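Local atomic coordinates of TBC1 domain family member 22A (Homo sapiens, PDB entry 2QFZ), a protein that probably acts as a GTPase-activating protein for Rab-family GTPases through its all-helical TBC domain, and also forms homodimers and binds 14-3-3 proteins. Residues 263-268 with 321-326. Numbering follows the deposited sequence.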
# COMPACT_ATOMS: atom_id res chain seq x y z
N THR A 263 7.67 1.38 0.13
CA THR A 263 6.27 0.89 0.11
C THR A 263 6.05 0.19 -1.28
O THR A 263 5.46 -0.88 -1.36
CB THR A 263 5.27 2.06 0.30
OG1 THR A 263 5.37 2.60 1.64
CG2 THR A 263 3.76 1.64 0.00
N ILE A 264 6.60 0.76 -2.34
CA ILE A 264 6.42 0.20 -3.68
C ILE A 264 7.02 -1.20 -3.71
O ILE A 264 6.39 -2.15 -4.15
CB ILE A 264 6.98 1.16 -4.81
CG1 ILE A 264 6.06 2.34 -4.93
CG2 ILE A 264 7.17 0.39 -6.15
CD1 ILE A 264 6.58 3.55 -5.77
N ARG A 265 8.23 -1.36 -3.18
CA ARG A 265 8.85 -2.66 -3.13
C ARG A 265 8.07 -3.73 -2.29
O ARG A 265 7.83 -4.88 -2.73
CB ARG A 265 10.29 -2.51 -2.68
CG ARG A 265 11.05 -3.78 -2.50
CD ARG A 265 11.03 -4.73 -3.72
NE ARG A 265 11.62 -5.97 -3.32
CZ ARG A 265 10.97 -7.01 -2.81
NH1 ARG A 265 9.65 -7.04 -2.70
NH2 ARG A 265 11.68 -8.07 -2.43
N LEU A 266 7.72 -3.32 -1.08
CA LEU A 266 6.85 -4.04 -0.18
C LEU A 266 5.57 -4.52 -0.88
O LEU A 266 5.17 -5.69 -0.74
CB LEU A 266 6.52 -3.13 1.00
CG LEU A 266 6.32 -3.66 2.43
CD1 LEU A 266 7.57 -4.30 3.01
CD2 LEU A 266 5.81 -2.48 3.37
N TRP A 267 4.94 -3.64 -1.68
CA TRP A 267 3.66 -4.02 -2.33
C TRP A 267 3.84 -5.03 -3.47
O TRP A 267 2.88 -5.73 -3.77
CB TRP A 267 2.80 -2.81 -2.76
CG TRP A 267 2.20 -2.03 -1.61
CD1 TRP A 267 2.54 -2.09 -0.29
CD2 TRP A 267 1.18 -1.05 -1.70
NE1 TRP A 267 1.78 -1.20 0.45
CE2 TRP A 267 0.94 -0.56 -0.41
CE3 TRP A 267 0.40 -0.56 -2.75
CZ2 TRP A 267 -0.03 0.41 -0.15
CZ3 TRP A 267 -0.55 0.40 -2.49
CH2 TRP A 267 -0.75 0.88 -1.23
N ASP A 268 5.06 -5.15 -4.07
CA ASP A 268 5.39 -6.24 -5.01
C ASP A 268 5.09 -7.59 -4.34
O ASP A 268 4.40 -8.47 -4.87
CB ASP A 268 6.86 -6.26 -5.42
CG ASP A 268 7.28 -5.14 -6.32
OD1 ASP A 268 6.45 -4.36 -6.85
OD2 ASP A 268 8.51 -5.01 -6.49
N ASP A 321 17.09 -3.36 2.75
CA ASP A 321 16.40 -3.30 4.06
C ASP A 321 15.01 -3.93 3.96
O ASP A 321 14.61 -4.71 4.79
CB ASP A 321 16.33 -1.87 4.54
CG ASP A 321 17.70 -1.28 4.89
OD1 ASP A 321 18.36 -1.80 5.81
OD2 ASP A 321 18.09 -0.28 4.28
N ILE A 322 14.30 -3.61 2.90
CA ILE A 322 12.99 -4.22 2.66
C ILE A 322 13.01 -5.73 2.41
O ILE A 322 12.16 -6.44 2.94
CB ILE A 322 12.25 -3.50 1.51
CG1 ILE A 322 11.95 -2.07 1.94
CG2 ILE A 322 10.92 -4.21 1.17
CD1 ILE A 322 11.01 -1.98 3.23
N SER A 323 13.98 -6.21 1.61
CA SER A 323 14.17 -7.65 1.37
C SER A 323 14.43 -8.40 2.65
O SER A 323 13.90 -9.49 2.86
CB SER A 323 15.36 -7.93 0.41
OG SER A 323 15.32 -7.08 -0.73
N LEU A 324 15.26 -7.83 3.52
CA LEU A 324 15.48 -8.40 4.85
C LEU A 324 14.21 -8.43 5.69
O LEU A 324 13.85 -9.47 6.23
CB LEU A 324 16.58 -7.64 5.58
CG LEU A 324 17.99 -7.87 5.01
N LEU A 325 13.50 -7.30 5.75
CA LEU A 325 12.24 -7.24 6.49
C LEU A 325 11.25 -8.33 6.01
O LEU A 325 10.61 -9.06 6.81
CB LEU A 325 11.63 -5.84 6.38
CG LEU A 325 10.39 -5.50 7.20
CD1 LEU A 325 10.74 -5.59 8.71
CD2 LEU A 325 9.84 -4.12 6.82
N LEU A 326 11.15 -8.50 4.70
CA LEU A 326 10.23 -9.49 4.16
C LEU A 326 10.68 -10.93 4.45
O LEU A 326 9.82 -11.82 4.67
CB LEU A 326 10.02 -9.28 2.65
CG LEU A 326 9.21 -8.06 2.22
CD1 LEU A 326 9.36 -7.75 0.66
CD2 LEU A 326 7.74 -8.25 2.60
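Leu266 and Ile322 bring the helical segments 263-268 and 321-326 closest, their CA atoms 6.8 Å apart, where the two axes, separated by 10.0 Å, run in broadly the same direction and cross at -38°. No hydrogen bond links the segments; the contact is made by branched aliphatic side chains together with the long side chain of Arg265, which points into it. Leu266 reaches across with one branch: its CD1 lies 3.8 Å from Ile322 CG2 and 4.0 Å from Leu326 CD2, so a single methyl meets residues one turn apart on the partner helix. Leucine suits this place because its fork carries the methyl well beyond its own backbone, whereas beta-branched Ile322 keeps its methyl close to its helix. There Ile322 CG2 also touches Arg265 CG at 3.7 Å. In the TBC domain, an all-helical Rab-GAP fold, this packing joins helix 260-270 to the C-terminal helix 319-335. Helix 276-291 adds to the apolar layer, Val284 touching both Leu325 and Leu326. Arginine suits its place because its methylenes pack against Ile322 while its charged end reaches the partly exposed side. A bend at chi2 (53°) turns the chain along its own helix toward the next turn, where NH1 hydrogen-bonds Thr269 OG1. The guanidinium lies obliquely against Leu326, with Arg265 NH1 3.4 Å from Leu326 CD1. Ser323, small and polar, fits the margin beside this group: its OG comes only within 4.1 Å of Arg265 NH2, too far for a hydrogen bond, and the hydroxyl hydrogen-bonds to the carbonyl oxygen of Asp319, one turn back.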